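PDB 4XUR: endo-1,4-beta-xylanase C from Paenibacillus barcinonensis, which hydrolyses internal beta-1,4-xylosidic linkages in xylan and binds that polysaccharide through accessory carbohydrate-binding domains, one of which is described here. Local coordinates for residues 14-26 against 162-174. Sequence-based numbering, arbitrary orientation.
Sequences ALFKADFEDGNIG and IPFYVDDVQITAT. Unlike the reference sequence in segment 14-26: Asp19 (reference Tyr). With CA (calcium ion), chain G.
With CG of Phe16 trans to its own N (chi1 174°) and CG1 of Ile171 beside its N (chi1 -57°), the two side chains meet on the buried face of an antiparallel pair in the beta-sandwich of this CBM22 xylan-binding domain. CB of Phe16 lies 4.0 Å from Ile171 CD1, while Val169 CG1 reaches the ring at its edge, in plane, close to CE2; the edge-to-face partner of this ring is Tyr69. Strand 16-18 runs antiparallel to 164-173. The register is fixed by Ala18 N to Val169 O, its return bond Val169 N to Ala18 O, and Ile171 N to Phe16 O at 2.9 Å. Both ends are irregular: Leu15 and Phe16 face Ile171 in a classic bulge, Leu15 N giving Ile171 O a 2.8 Å bond and Phe16 N only a weak one, whereas Asp168 and Val169 face Ala18 in a G1 bulge. On the other face, Lys17 and Gln170 run side by side in the same direction, with CE of Lys17 3.3 Å from Gln170 OE1. An alanine in place of Gln170 would probably leave the aliphatic part of Lys17 without its flanking chain and free to swing. Beyond the Asp168 bulge, the loop after strand 16-18 and Asp167 share a calcium ion, bound also by Glu21 OE2, a water that donates to Asp168 OD1, and, from outside the pair, Ser46 OG and Arg48 O. Asp19 OD1 accepts from Glu21 N, an Asx turn that shapes the backbone between Asp19 and Glu21, both calcium ligands. Asp167 OD2 also accepts from His44 N. Phe20 presents its ring edge to Asp167 OD1, 3.6 Å from CD2, the planes 38° apart. Asp167 grips calcium with both oxygens, each at 2.5 Å, beside Asp19 O, which binds at 2.4 Å.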
loop_
_atom_site.group_PDB
_atom_site.type_symbol
_atom_site.label_atom_id
_atom_site.label_comp_id
_atom_site.label_asym_id
_atom_site.label_seq_id
_atom_site.Cartn_x
_atom_site.Cartn_y
_atom_site.Cartn_z
ATOM N N ALA A 14 -15.458 -10.477 -1.858
ATOM C CA ALA A 14 -14.159 -10.525 -2.671
ATOM C C ALA A 14 -14.120 -9.616 -3.913
ATOM O O ALA A 14 -14.426 -10.056 -5.033
ATOM C CB ALA A 14 -13.954 -11.970 -3.071
ATOM N N LEU A 15 -13.771 -8.334 -3.744
ATOM C CA LEU A 15 -13.835 -7.327 -4.823
ATOM C C LEU A 15 -12.506 -7.166 -5.581
ATOM O O LEU A 15 -12.458 -6.746 -6.738
ATOM C CB LEU A 15 -14.286 -5.992 -4.203
ATOM C CG LEU A 15 -15.497 -6.116 -3.262
ATOM C CD1 LEU A 15 -15.976 -4.746 -2.794
ATOM C CD2 LEU A 15 -16.612 -6.837 -3.941
ATOM N N PHE A 16 -11.410 -7.459 -4.872
ATOM C CA PHE A 16 -10.082 -7.285 -5.399
ATOM C C PHE A 16 -9.202 -8.210 -4.557
ATOM O O PHE A 16 -9.382 -8.303 -3.351
ATOM C CB PHE A 16 -9.630 -5.825 -5.216
ATOM C CG PHE A 16 -8.191 -5.565 -5.594
ATOM C CD1 PHE A 16 -7.896 -5.316 -6.906
ATOM C CD2 PHE A 16 -7.194 -5.517 -4.653
ATOM C CE1 PHE A 16 -6.570 -5.040 -7.312
ATOM C CE2 PHE A 16 -5.866 -5.237 -5.036
ATOM C CZ PHE A 16 -5.593 -4.994 -6.357
ATOM N N LYS A 17 -8.274 -8.920 -5.243
ATOM C CA LYS A 17 -7.322 -9.813 -4.551
ATOM C C LYS A 17 -5.963 -9.777 -5.290
ATOM O O LYS A 17 -5.944 -9.795 -6.520
ATOM C CB LYS A 17 -7.828 -11.250 -4.517
ATOM C CG LYS A 17 -8.890 -11.579 -3.472
ATOM C CD LYS A 17 -8.788 -13.093 -3.131
ATOM C CE LYS A 17 -10.065 -13.646 -2.544
ATOM N NZ LYS A 17 -11.083 -13.909 -3.602
ATOM N N ALA A 18 -4.852 -9.667 -4.549
ATOM C CA ALA A 18 -3.554 -9.815 -5.095
ATOM C C ALA A 18 -2.622 -10.715 -4.246
ATOM O O ALA A 18 -2.303 -10.374 -3.123
ATOM C CB ALA A 18 -2.878 -8.432 -5.321
ATOM N N ASP A 19 -2.252 -11.860 -4.828
ATOM C CA ASP A 19 -1.393 -12.801 -4.116
ATOM C C ASP A 19 -0.044 -12.950 -4.818
ATOM O O ASP A 19 0.844 -13.574 -4.278
ATOM C CB ASP A 19 -2.079 -14.158 -3.874
ATOM C CG ASP A 19 -2.410 -14.890 -5.202
ATOM O OD1 ASP A 19 -1.783 -14.628 -6.250
ATOM O OD2 ASP A 19 -3.298 -15.735 -5.192
ATOM N N PHE A 20 0.103 -12.314 -5.997
ATOM C CA PHE A 20 1.336 -12.280 -6.762
ATOM C C PHE A 20 1.921 -13.627 -7.192
ATOM O O PHE A 20 3.026 -13.678 -7.698
ATOM C CB PHE A 20 2.433 -11.479 -6.000
ATOM C CG PHE A 20 1.946 -10.123 -5.642
ATOM C CD1 PHE A 20 1.867 -9.142 -6.649
ATOM C CD2 PHE A 20 1.569 -9.842 -4.393
ATOM C CE1 PHE A 20 1.351 -7.887 -6.358
ATOM C CE2 PHE A 20 1.057 -8.544 -4.047
ATOM C CZ PHE A 20 0.964 -7.597 -5.033
ATOM N N GLU A 21 1.111 -14.660 -7.136
ATOM C CA GLU A 21 1.627 -16.027 -7.359
ATOM C C GLU A 21 1.835 -16.308 -8.823
ATOM O O GLU A 21 2.637 -17.224 -9.177
ATOM C CB GLU A 21 0.709 -17.037 -6.698
ATOM C CG GLU A 21 0.749 -17.035 -5.168
ATOM C CD GLU A 21 2.159 -17.111 -4.566
ATOM O OE1 GLU A 21 2.894 -18.090 -4.851
ATOM O OE2 GLU A 21 2.561 -16.211 -3.781
ATOM N N ASP A 22 1.121 -15.571 -9.685
ATOM C CA ASP A 22 1.355 -15.572 -11.118
ATOM C C ASP A 22 2.610 -14.823 -11.584
ATOM O O ASP A 22 2.886 -14.795 -12.793
ATOM C CB ASP A 22 0.120 -15.029 -11.872
ATOM C CG ASP A 22 -0.278 -13.598 -11.457
ATOM O OD1 ASP A 22 0.560 -12.864 -10.850
ATOM O OD2 ASP A 22 -1.442 -13.198 -11.698
ATOM N N GLY A 23 3.288 -14.097 -10.693
ATOM C CA GLY A 23 4.491 -13.356 -11.022
ATOM C C GLY A 23 4.301 -12.002 -11.640
ATOM O O GLY A 23 5.271 -11.365 -12.096
ATOM N N ASN A 24 3.042 -11.551 -11.697
ATOM C CA ASN A 24 2.738 -10.353 -12.496
ATOM C C ASN A 24 2.654 -9.140 -11.632
ATOM O O ASN A 24 1.969 -9.147 -10.623
ATOM C CB ASN A 24 1.413 -10.505 -13.269
ATOM C CG ASN A 24 1.468 -11.605 -14.317
ATOM O OD1 ASN A 24 2.508 -11.840 -14.944
ATOM N ND2 ASN A 24 0.351 -12.290 -14.489
ATOM N N ILE A 25 3.313 -8.062 -12.070
ATOM C CA ILE A 25 3.157 -6.770 -11.369
ATOM C C ILE A 25 1.776 -6.191 -11.471
ATOM O O ILE A 25 1.350 -5.405 -10.597
ATOM C CB ILE A 25 4.188 -5.751 -11.927
ATOM C CG1 ILE A 25 4.294 -4.536 -11.011
ATOM C CG2 ILE A 25 3.787 -5.351 -13.319
ATOM C CD1 ILE A 25 4.735 -4.853 -9.618
ATOM N N GLY A 26 1.044 -6.510 -12.551
ATOM C CA GLY A 26 -0.288 -5.944 -12.734
ATOM C C GLY A 26 -0.234 -4.438 -12.891
ATOM O O GLY A 26 0.615 -3.912 -13.600
ATOM N N ILE A 162 13.611 1.752 4.775
ATOM C CA ILE A 162 13.929 0.393 4.558
ATOM C C ILE A 162 13.029 -0.260 3.501
ATOM O O ILE A 162 11.848 0.115 3.357
ATOM C CB ILE A 162 13.838 -0.476 5.858
ATOM C CG1 ILE A 162 12.473 -0.307 6.515
ATOM C CG2 ILE A 162 14.972 -0.137 6.795
ATOM C CD1 ILE A 162 11.926 -1.616 6.994
ATOM N N PRO A 163 13.570 -1.237 2.725
ATOM C CA PRO A 163 12.723 -1.986 1.802
ATOM C C PRO A 163 11.738 -2.869 2.546
ATOM O O PRO A 163 11.977 -3.228 3.713
ATOM C CB PRO A 163 13.719 -2.861 1.029
ATOM C CG PRO A 163 14.832 -3.090 2.019
ATOM C CD PRO A 163 14.944 -1.809 2.824
ATOM N N PHE A 164 10.611 -3.217 1.920
ATOM C CA PHE A 164 9.631 -4.075 2.546
ATOM C C PHE A 164 8.734 -4.771 1.499
ATOM O O PHE A 164 8.703 -4.389 0.357
ATOM C CB PHE A 164 8.766 -3.335 3.584
ATOM C CG PHE A 164 7.871 -2.252 3.014
ATOM C CD1 PHE A 164 6.662 -2.570 2.484
ATOM C CD2 PHE A 164 8.279 -0.940 3.036
ATOM C CE1 PHE A 164 5.854 -1.566 1.961
ATOM C CE2 PHE A 164 7.460 0.072 2.554
ATOM C CZ PHE A 164 6.243 -0.281 2.006
ATOM N N TYR A 165 8.089 -5.819 1.964
ATOM C CA TYR A 165 7.255 -6.726 1.167
ATOM C C TYR A 165 5.809 -6.538 1.526
ATOM O O TYR A 165 5.495 -6.307 2.680
ATOM C CB TYR A 165 7.618 -8.206 1.455
ATOM C CG TYR A 165 9.107 -8.501 1.229
ATOM C CD1 TYR A 165 10.045 -8.218 2.237
ATOM C CD2 TYR A 165 9.546 -8.961 -0.006
ATOM C CE1 TYR A 165 11.430 -8.476 2.020
ATOM C CE2 TYR A 165 10.902 -9.198 -0.256
ATOM C CZ TYR A 165 11.826 -8.971 0.794
ATOM O OH TYR A 165 13.165 -9.196 0.563
ATOM N N VAL A 166 4.926 -6.635 0.528
ATOM C CA VAL A 166 3.498 -6.829 0.796
ATOM C C VAL A 166 2.945 -8.042 0.037
ATOM O O VAL A 166 3.520 -8.425 -0.981
ATOM C CB VAL A 166 2.593 -5.609 0.417
ATOM C CG1 VAL A 166 3.021 -4.362 1.195
ATOM C CG2 VAL A 166 2.606 -5.327 -1.065
ATOM N N ASP A 167 1.899 -8.639 0.560
ATOM C CA ASP A 167 1.273 -9.837 -0.018
ATOM C C ASP A 167 -0.186 -9.961 0.431
ATOM O O ASP A 167 -0.623 -9.314 1.378
ATOM C CB ASP A 167 2.070 -11.102 0.404
ATOM C CG ASP A 167 1.916 -12.262 -0.530
ATOM O OD1 ASP A 167 1.342 -12.154 -1.654
ATOM O OD2 ASP A 167 2.448 -13.330 -0.142
ATOM N N ASP A 168 -0.949 -10.786 -0.282
ATOM C CA ASP A 168 -2.324 -11.156 0.105
ATOM C C ASP A 168 -3.222 -9.915 0.368
ATOM O O ASP A 168 -3.874 -9.808 1.426
ATOM C CB ASP A 168 -2.325 -12.121 1.299
ATOM C CG ASP A 168 -1.841 -13.529 0.920
ATOM O OD1 ASP A 168 -1.883 -13.914 -0.298
ATOM O OD2 ASP A 168 -1.381 -14.254 1.841
ATOM N N VAL A 169 -3.213 -9.003 -0.584
ATOM C CA VAL A 169 -4.021 -7.782 -0.538
ATOM C C VAL A 169 -5.431 -8.188 -0.951
ATOM O O VAL A 169 -5.616 -8.883 -1.968
ATOM C CB VAL A 169 -3.526 -6.728 -1.534
ATOM C CG1 VAL A 169 -4.389 -5.496 -1.408
ATOM C CG2 VAL A 169 -2.074 -6.357 -1.267
ATOM N N GLN A 170 -6.410 -7.802 -0.150
ATOM C CA GLN A 170 -7.773 -8.152 -0.410
ATOM C C GLN A 170 -8.683 -6.997 -0.072
ATOM O O GLN A 170 -8.488 -6.310 0.924
ATOM C CB GLN A 170 -8.129 -9.393 0.396
ATOM C CG GLN A 170 -9.492 -9.986 0.080
ATOM C CD GLN A 170 -9.664 -11.390 0.698
ATOM O OE1 GLN A 170 -9.013 -12.319 0.283
ATOM N NE2 GLN A 170 -10.548 -11.518 1.698
ATOM N N ILE A 171 -9.719 -6.781 -0.915
ATOM C CA ILE A 171 -10.788 -5.873 -0.559
ATOM C C ILE A 171 -12.147 -6.630 -0.610
ATOM O O ILE A 171 -12.371 -7.383 -1.516
ATOM C CB ILE A 171 -10.908 -4.696 -1.546
ATOM C CG1 ILE A 171 -9.559 -3.932 -1.616
ATOM C CG2 ILE A 171 -12.014 -3.778 -1.138
ATOM C CD1 ILE A 171 -9.468 -2.754 -2.593
ATOM N N THR A 172 -13.004 -6.429 0.355
ATOM C CA THR A 172 -14.210 -7.163 0.428
ATOM C C THR A 172 -15.371 -6.261 0.751
ATOM O O THR A 172 -15.224 -5.240 1.338
ATOM C CB THR A 172 -14.080 -8.324 1.443
ATOM O OG1 THR A 172 -13.627 -7.798 2.674
ATOM C CG2 THR A 172 -13.054 -9.382 0.957
ATOM N N ALA A 173 -16.546 -6.691 0.287
ATOM C CA ALA A 173 -17.809 -6.039 0.599
ATOM C C ALA A 173 -18.225 -6.177 2.039
ATOM O O ALA A 173 -17.807 -7.125 2.719
ATOM C CB ALA A 173 -18.902 -6.684 -0.289
ATOM N N THR A 174 -19.041 -5.241 2.495
ATOM C CA THR A 174 -19.525 -5.161 3.871
ATOM C C THR A 174 -21.054 -4.998 3.890
ATOM O O THR A 174 -21.664 -4.773 2.792
ATOM C CB THR A 174 -18.984 -3.937 4.646
ATOM O OG1 THR A 174 -19.519 -2.723 4.088
ATOM C CG2 THR A 174 -17.468 -3.903 4.613
HETATM CA CA CA G . 1.946 -14.449 -2.352
HETATM O O HOH W 1 0.143 -15.395 -1.512
#